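Local coordinates for protein ulvan Lyase-PL25 (PDB 5UAM) that cleaves ulvan, the sulfated cell-wall polysaccharide of green seaweeds, as a beta-propeller enzyme of polysaccharide lyase family 25, at residues D23-Y28 and A449-L454; F206-R211 and V282-R287; T404-D409 and K440-G445. All coordinates share one frame; numbering follows the deposited sequence. Where two conformers were deposited one is given.

Contact 1 of 3, residues D23-Y28 and A449-L454; sequences DRQVGY and AVTRSL
Q25 folds its long side chain back across the neighbouring segment 449-454 and meets T451 nearly at a right angle. Its CB lies 3.9 Å from T451 CB. CG is set beside the backbone N (chi1 -69°) and keeps within 3.8 Å of T451 OG1, while a second bend at chi2 (-69°) turns the amide along the partner strand. At the tip, OE1 accepts a hydrogen bond from T451 OG1 at 2.7 Å, in the amide plane and on a lone pair; the other branch, NE2, rests 3.4 Å from S453 CA. A glutamine suits this exposed position because it is long enough to reach back and still offers an acceptor.

Beneath it the backbones form a very short antiparallel pairing. V26 and R452 are the hydrogen-bonded pair, with V26 N to R452 O at 2.8 Å and R452 N to V26 O at 2.9 Å, and R24 O takes L454 N beyond them. Where the two segments part, a water donates to both G27 O and V450 O.

The strand then runs straight into a helix. S453 is its N-cap: OG receives D456 N and donates to the syn lone pair of D23 OD2 at 2.6 Å, while D23 OD1 accepts V455 N, so serine and aspartate together satisfy the first turn and the negative charge probably favours that helix end. L454 CD2 lies over one face of the R24 guanidinium, 3.4 Å from NH2.

On the side of V26, R452 extends between helix 454-460 and strand 75-81, in a salt bridge with D456 and hydrogen bonds to F29 O and G78 O, and thereby ties the first and last modelled parts of the chain to the adjoining blade, whose W76 donates to T451 O.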
# COMPACT_ATOMS: atom_id res chain seq x y z
N ASP A 23 -10.17 -34.83 7.14
CA ASP A 23 -9.91 -33.40 7.04
C ASP A 23 -8.62 -33.08 7.78
O ASP A 23 -8.16 -33.85 8.62
CB ASP A 23 -11.07 -32.60 7.65
CG ASP A 23 -11.04 -31.13 7.27
OD1 ASP A 23 -10.38 -30.77 6.28
OD2 ASP A 23 -11.69 -30.34 7.98
N ARG A 24 -8.03 -31.94 7.44
CA ARG A 24 -6.88 -31.41 8.15
C ARG A 24 -6.89 -29.90 8.00
O ARG A 24 -7.52 -29.35 7.09
CB ARG A 24 -5.56 -32.00 7.64
CG ARG A 24 -5.24 -31.72 6.18
CD ARG A 24 -4.10 -32.59 5.66
NE ARG A 24 -4.03 -32.56 4.20
CZ ARG A 24 -3.39 -31.64 3.49
NH1 ARG A 24 -2.73 -30.66 4.09
NH2 ARG A 24 -3.41 -31.70 2.16
N GLN A 25 -6.19 -29.23 8.90
CA GLN A 25 -6.05 -27.78 8.87
C GLN A 25 -4.85 -27.42 8.01
O GLN A 25 -3.78 -28.04 8.13
CB GLN A 25 -5.83 -27.24 10.28
CG GLN A 25 -7.03 -27.33 11.20
CD GLN A 25 -8.17 -26.40 10.79
OE1 GLN A 25 -8.03 -25.15 10.72
NE2 GLN A 25 -9.31 -27.00 10.53
N VAL A 26 -5.04 -26.45 7.12
CA VAL A 26 -3.95 -25.92 6.32
C VAL A 26 -3.71 -24.47 6.70
O VAL A 26 -4.57 -23.79 7.27
CB VAL A 26 -4.19 -26.10 4.80
CG1 VAL A 26 -4.23 -27.58 4.44
CG2 VAL A 26 -5.46 -25.42 4.36
N GLY A 27 -2.53 -23.96 6.35
CA GLY A 27 -2.16 -22.61 6.76
C GLY A 27 -2.75 -21.50 5.91
O GLY A 27 -2.73 -20.33 6.32
N TYR A 28 -3.26 -21.82 4.73
CA TYR A 28 -3.76 -20.86 3.78
C TYR A 28 -5.28 -20.91 3.75
O TYR A 28 -5.88 -21.96 3.98
CB TYR A 28 -3.15 -21.10 2.39
CG TYR A 28 -3.29 -22.51 1.89
CD1 TYR A 28 -2.39 -23.49 2.26
CD2 TYR A 28 -4.31 -22.87 1.03
CE1 TYR A 28 -2.52 -24.80 1.80
CE2 TYR A 28 -4.45 -24.15 0.56
CZ TYR A 28 -3.55 -25.12 0.95
OH TYR A 28 -3.64 -26.44 0.51
N ALA A 449 0.23 -18.78 11.01
CA ALA A 449 -0.95 -18.61 10.18
C ALA A 449 -2.21 -18.99 10.93
O ALA A 449 -2.23 -19.88 11.79
CB ALA A 449 -0.82 -19.49 8.93
N VAL A 450 -3.29 -18.30 10.57
CA VAL A 450 -4.64 -18.66 10.99
C VAL A 450 -5.11 -19.76 10.05
O VAL A 450 -5.36 -19.50 8.87
CB VAL A 450 -5.59 -17.46 10.92
CG1 VAL A 450 -7.00 -17.87 11.33
CG2 VAL A 450 -5.09 -16.31 11.77
N THR A 451 -5.25 -20.97 10.56
CA THR A 451 -5.50 -22.11 9.70
C THR A 451 -6.96 -22.19 9.25
O THR A 451 -7.86 -21.55 9.82
CB THR A 451 -5.09 -23.42 10.37
OG1 THR A 451 -5.90 -23.68 11.53
CG2 THR A 451 -3.61 -23.39 10.80
N ARG A 452 -7.16 -22.98 8.21
CA ARG A 452 -8.49 -23.24 7.66
C ARG A 452 -8.64 -24.73 7.38
O ARG A 452 -7.68 -25.40 6.97
CB ARG A 452 -8.70 -22.48 6.36
CG ARG A 452 -10.09 -22.67 5.76
CD ARG A 452 -10.40 -21.68 4.63
NE ARG A 452 -11.83 -21.72 4.33
CZ ARG A 452 -12.45 -20.88 3.50
NH1 ARG A 452 -11.76 -19.97 2.83
NH2 ARG A 452 -13.76 -20.94 3.37
N SER A 453 -9.83 -25.27 7.60
CA SER A 453 -10.13 -26.64 7.22
C SER A 453 -9.98 -26.80 5.72
O SER A 453 -10.55 -26.03 4.94
CB SER A 453 -11.57 -26.96 7.62
OG SER A 453 -12.10 -28.02 6.86
N LEU A 454 -9.25 -27.84 5.31
CA LEU A 454 -9.07 -28.06 3.88
C LEU A 454 -10.38 -28.44 3.20
O LEU A 454 -10.66 -27.99 2.08
CB LEU A 454 -8.03 -29.16 3.66
CG LEU A 454 -7.67 -29.45 2.20
CD1 LEU A 454 -7.21 -28.20 1.48
CD2 LEU A 454 -6.59 -30.53 2.17
O HOH W 1 -4.36 -18.22 6.66

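Contact 2 of 3, residues F206-R211 and V282-R287; sequences FLKHKR and VLPVTR. With EDO (1,2-ethanediol), chain J.
V285 fits its backbone against F206 and K208, and this is the tight half of the contact. V285 N donates to F206 O at 2.9 Å, and V285 O receives K208 N, also at 2.9 Å. One residue of the loop is thus held through both its backbone polar groups. Beside these bonds L207 and V285 lie alongside each other, pointing the same way, with L207 CD2 4.1 Å from V285 CB; both also touch M264 and Y237, so branched aliphatic side chains suit the buried spot. L283 CD1 reaches F206 CB at 4.0 Å, while the F206 ring goes on to meet that of W273 with nearly parallel planes.

F206 and L207 together face W188 in a classic beta bulge on strand 204-211. That strand belongs to one of the antiparallel sheets of the propeller, and the loop leading to helix 287-293 is bridged to it at L207 alone. A cis peptide precedes P284, whose CG packs 3.9 Å from K208 CB.

Toward the partly exposed side the packing gives way to water and charge. The K208 chain runs along P284, bends at chi2 (70°) and delivers NZ to a 1,2-ethanediol, probably from the crystallisation liquor, at 2.8 Å from its O1; D187 also bonds this molecule. A water accepts from R287 N and donates to K208 O, so it bridges the two segments where they no longer bond directly. K210 lays its CE 3.9 Å from T286 CG2, where T286 is the N-cap of the helix. K210 NZ lies 4.0 Å from R287 NH1; both cations form salt bridges with D219, and K210 also with E288, a shared carboxylate on D219 that probably lets them sit this close.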
# COMPACT_ATOMS: atom_id res chain seq x y z
N PHE A 206 -2.98 17.09 -3.86
CA PHE A 206 -2.03 17.39 -2.79
C PHE A 206 -0.56 17.27 -3.18
O PHE A 206 0.29 17.85 -2.50
CB PHE A 206 -2.34 16.61 -1.49
CG PHE A 206 -2.11 15.13 -1.59
CD1 PHE A 206 -3.13 14.26 -2.00
CD2 PHE A 206 -0.88 14.59 -1.27
CE1 PHE A 206 -2.91 12.91 -2.09
CE2 PHE A 206 -0.66 13.24 -1.35
CZ PHE A 206 -1.67 12.39 -1.77
N LEU A 207 -0.25 16.60 -4.28
CA LEU A 207 1.10 16.60 -4.84
C LEU A 207 1.00 16.92 -6.32
O LEU A 207 0.19 16.32 -7.03
CB LEU A 207 1.83 15.27 -4.67
CG LEU A 207 2.34 15.02 -3.25
CD1 LEU A 207 2.68 13.54 -3.06
CD2 LEU A 207 3.55 15.88 -2.95
N LYS A 208 1.81 17.87 -6.77
CA LYS A 208 1.76 18.41 -8.12
C LYS A 208 2.73 17.70 -9.06
O LYS A 208 3.93 17.63 -8.78
CB LYS A 208 2.17 19.88 -8.06
CG LYS A 208 2.24 20.59 -9.41
CD LYS A 208 0.84 20.79 -9.97
CE LYS A 208 0.89 21.79 -11.09
NZ LYS A 208 -0.48 22.04 -11.65
N HIS A 209 2.23 17.27 -10.21
CA HIS A 209 3.08 16.92 -11.34
C HIS A 209 3.20 18.11 -12.27
O HIS A 209 2.26 18.90 -12.43
CB HIS A 209 2.53 15.71 -12.12
CG HIS A 209 1.59 16.08 -13.22
ND1 HIS A 209 0.26 16.37 -13.02
CD2 HIS A 209 1.80 16.22 -14.56
CE1 HIS A 209 -0.31 16.66 -14.17
NE2 HIS A 209 0.60 16.58 -15.12
N LYS A 210 4.36 18.26 -12.90
CA LYS A 210 4.63 19.38 -13.79
C LYS A 210 6.00 19.18 -14.44
O LYS A 210 6.80 18.37 -13.96
CB LYS A 210 4.62 20.73 -13.06
CG LYS A 210 5.59 20.81 -11.86
CD LYS A 210 5.63 22.23 -11.30
CE LYS A 210 6.39 22.33 -10.00
NZ LYS A 210 7.83 21.99 -10.17
N ARG A 211 6.23 19.90 -15.53
CA ARG A 211 7.53 19.84 -16.18
C ARG A 211 8.58 20.47 -15.29
O ARG A 211 8.35 21.52 -14.68
CB ARG A 211 7.54 20.62 -17.50
CG ARG A 211 6.52 20.20 -18.55
CD ARG A 211 6.90 18.92 -19.28
NE ARG A 211 8.32 18.83 -19.63
CZ ARG A 211 8.88 17.77 -20.21
NH1 ARG A 211 8.15 16.71 -20.54
NH2 ARG A 211 10.18 17.77 -20.46
N VAL A 282 0.84 25.20 1.16
CA VAL A 282 -0.14 25.47 0.12
C VAL A 282 -0.25 24.25 -0.79
O VAL A 282 0.77 23.67 -1.19
CB VAL A 282 0.27 26.71 -0.70
CG1 VAL A 282 -0.74 26.98 -1.80
CG2 VAL A 282 0.41 27.92 0.22
N LEU A 283 -1.48 23.86 -1.12
CA LEU A 283 -1.67 22.71 -2.00
C LEU A 283 -1.88 23.17 -3.43
O LEU A 283 -2.43 24.25 -3.68
CB LEU A 283 -2.91 21.91 -1.62
CG LEU A 283 -2.94 21.13 -0.32
CD1 LEU A 283 -4.01 20.06 -0.40
CD2 LEU A 283 -1.62 20.50 -0.03
N PRO A 284 -1.47 22.35 -4.40
CA PRO A 284 -0.74 21.10 -4.23
C PRO A 284 0.72 21.36 -3.96
O PRO A 284 1.27 22.37 -4.43
CB PRO A 284 -0.92 20.41 -5.60
CG PRO A 284 -1.03 21.53 -6.54
CD PRO A 284 -1.78 22.62 -5.82
N VAL A 285 1.34 20.47 -3.18
CA VAL A 285 2.75 20.61 -2.85
C VAL A 285 3.59 20.30 -4.09
O VAL A 285 3.40 19.27 -4.75
CB VAL A 285 3.11 19.71 -1.67
CG1 VAL A 285 4.63 19.70 -1.44
CG2 VAL A 285 2.37 20.16 -0.43
N THR A 286 4.52 21.19 -4.40
CA THR A 286 5.46 21.01 -5.49
C THR A 286 6.77 20.44 -4.98
O THR A 286 7.09 20.50 -3.79
CB THR A 286 5.77 22.36 -6.13
OG1 THR A 286 6.36 23.19 -5.13
CG2 THR A 286 4.51 23.01 -6.68
N ARG A 287 7.58 19.94 -5.91
CA ARG A 287 8.90 19.45 -5.56
C ARG A 287 9.72 20.52 -4.84
O ARG A 287 10.41 20.24 -3.86
CB ARG A 287 9.64 18.97 -6.81
CG ARG A 287 11.00 18.30 -6.51
CD ARG A 287 11.83 18.16 -7.75
NE ARG A 287 12.68 19.33 -7.97
CZ ARG A 287 12.47 20.29 -8.87
NH1 ARG A 287 11.43 20.28 -9.70
NH2 ARG A 287 13.34 21.29 -8.94
C1 EDO J . -2.52 19.36 -13.06
O1 EDO J . -1.19 19.45 -12.51
C2 EDO J . -2.60 20.20 -14.33
O2 EDO J . -1.63 19.72 -15.27
O HOH W 2 6.11 19.36 -8.34

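Contact 3 of 3, residues T404-D409 and K440-G445; sequences TVLRKD and KMYLVG
Strand 404-408 and strand 440-444 run nearly antiparallel, at 162°, with their axes 8.4 Å apart and no hydrogen bond between them, so that they meet mainly through side chains. L406 presses CD2 over one face of the Y442 ring, 4.0 Å from its centroid and only 19° off the ring normal, a CH-pi contact. The two side chains cross at about a right angle, and chi1 of L406 (-160°) puts CG anti to the backbone N, carrying the methyls out to the ring. V444 CG1 touches the same methyl loosely, at 4.5 Å. In one of its two conformers V405 probably also packs on V444.

Both V405 and L406 point at the opposing strand because together they face L387 in a classic beta bulge. The bulge lies on an outermost strand of one propeller blade, and the contact is the packing of that blade on the next.

Toward the surface the interface turns polar. K408, approaching from the opposite direction, lays CE 3.4 Å from Y442 OH, and its NZ donates to a water that in turn donates to the hydroxyl; E432 bonds the same OH. With an alanine at Y442, L406 CD2 would probably lose the face it packs on, and E432 and the water would be left without their hydroxyl partner.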
# COMPACT_ATOMS: atom_id res chain seq x y z
N THR A 404 10.08 -16.13 13.40
CA THR A 404 9.61 -16.31 12.03
C THR A 404 8.16 -16.78 12.06
O THR A 404 7.83 -17.75 12.75
CB THR A 404 10.49 -17.34 11.30
OG1 THR A 404 11.81 -16.81 11.13
CG2 THR A 404 9.91 -17.67 9.93
N VAL A 405 7.30 -16.09 11.30
CA VAL A 405 5.87 -16.36 11.29
C VAL A 405 5.49 -17.25 10.11
O VAL A 405 4.51 -17.99 10.17
CB VAL A 405 5.14 -15.01 11.22
CG1 VAL A 405 3.66 -15.19 11.11
CG2 VAL A 405 5.48 -14.16 12.45
N LEU A 406 6.25 -17.16 9.02
CA LEU A 406 5.98 -17.99 7.85
C LEU A 406 7.26 -18.12 7.05
O LEU A 406 7.99 -17.15 6.89
CB LEU A 406 4.87 -17.37 6.98
CG LEU A 406 4.18 -18.33 6.01
CD1 LEU A 406 3.34 -19.33 6.76
CD2 LEU A 406 3.31 -17.54 5.05
N ARG A 407 7.55 -19.34 6.58
CA ARG A 407 8.73 -19.56 5.76
C ARG A 407 8.38 -20.63 4.75
O ARG A 407 7.83 -21.66 5.12
CB ARG A 407 9.90 -20.01 6.63
CG ARG A 407 11.21 -20.06 5.88
CD ARG A 407 12.40 -20.37 6.78
NE ARG A 407 13.62 -20.43 5.97
CZ ARG A 407 14.73 -19.74 6.20
NH1 ARG A 407 15.75 -19.89 5.37
NH2 ARG A 407 14.85 -18.94 7.26
N LYS A 408 8.65 -20.35 3.47
CA LYS A 408 8.32 -21.32 2.42
C LYS A 408 9.49 -21.47 1.45
O LYS A 408 9.98 -20.50 0.89
CB LYS A 408 7.06 -20.90 1.66
CG LYS A 408 5.82 -20.78 2.54
CD LYS A 408 5.30 -22.14 2.94
CE LYS A 408 4.09 -22.01 3.82
NZ LYS A 408 3.61 -23.35 4.26
N ASP A 409 9.88 -22.71 1.21
CA ASP A 409 10.91 -22.98 0.23
C ASP A 409 10.40 -22.66 -1.17
O ASP A 409 9.21 -22.83 -1.49
CB ASP A 409 11.31 -24.47 0.26
CG ASP A 409 11.63 -24.96 1.66
OD1 ASP A 409 12.54 -24.42 2.31
OD2 ASP A 409 10.99 -25.93 2.11
N LYS A 440 -1.22 -19.31 -3.00
CA LYS A 440 -1.79 -19.55 -1.68
C LYS A 440 -1.69 -18.30 -0.82
O LYS A 440 -0.65 -17.61 -0.80
CB LYS A 440 -1.11 -20.73 -1.00
CG LYS A 440 -1.42 -22.03 -1.70
CD LYS A 440 -0.72 -23.20 -0.99
CE LYS A 440 -1.02 -24.53 -1.65
NZ LYS A 440 -0.33 -24.66 -2.96
N MET A 441 -2.79 -17.99 -0.16
CA MET A 441 -2.98 -16.77 0.62
C MET A 441 -3.05 -17.12 2.10
O MET A 441 -3.79 -18.04 2.49
CB MET A 441 -4.28 -16.10 0.20
CG MET A 441 -4.40 -15.80 -1.28
SD MET A 441 -3.08 -14.74 -1.91
CE MET A 441 -3.24 -13.32 -0.81
N TYR A 442 -2.33 -16.37 2.92
CA TYR A 442 -2.20 -16.65 4.33
C TYR A 442 -2.52 -15.41 5.16
O TYR A 442 -2.10 -14.31 4.81
CB TYR A 442 -0.79 -17.10 4.70
CG TYR A 442 -0.28 -18.33 3.97
CD1 TYR A 442 0.07 -18.28 2.63
CD2 TYR A 442 -0.14 -19.54 4.64
CE1 TYR A 442 0.57 -19.41 1.97
CE2 TYR A 442 0.36 -20.68 3.99
CZ TYR A 442 0.69 -20.60 2.65
OH TYR A 442 1.17 -21.73 2.01
N LEU A 443 -3.19 -15.62 6.28
CA LEU A 443 -3.39 -14.58 7.29
C LEU A 443 -2.53 -14.96 8.48
O LEU A 443 -2.70 -16.05 9.05
CB LEU A 443 -4.87 -14.52 7.68
CG LEU A 443 -5.27 -13.60 8.83
CD1 LEU A 443 -4.91 -12.17 8.50
CD2 LEU A 443 -6.75 -13.75 9.15
N VAL A 444 -1.59 -14.10 8.86
CA VAL A 444 -0.62 -14.43 9.89
C VAL A 444 -0.71 -13.47 11.06
O VAL A 444 -1.09 -12.30 10.92
CB VAL A 444 0.84 -14.51 9.40
CG1 VAL A 444 0.96 -15.54 8.29
CG2 VAL A 444 1.34 -13.15 8.94
N GLY A 445 -0.32 -13.98 12.23
CA GLY A 445 -0.24 -13.18 13.44
C GLY A 445 1.12 -13.19 14.10
O GLY A 445 2.17 -13.18 13.43
O HOH W 3 1.14 -24.42 2.76

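Overall arrangement
Contacts 1 and 3 lie on the same side of the propeller, with centres about 12 Å apart, and touch directly: V450 N probably bonds L443 O at 2.8 Å, and Y28 makes a cation-pi contact with K440. Contact 2 sits across the chain's centre, about 48 Å from contact 1 and 39 Å from contact 3 between centres. Contact 1 is a surface contact, rich in hydrogen bonds, that joins the first and last modelled parts of the chain; contact 3 is buried between blades, mainly side-chain packing with no direct hydrogen bond; contact 2 is partly buried and mixes both, adding paired charges. Strand 439-444 leads on to strand 452-453, placing contacts 1 and 3 in one closing region.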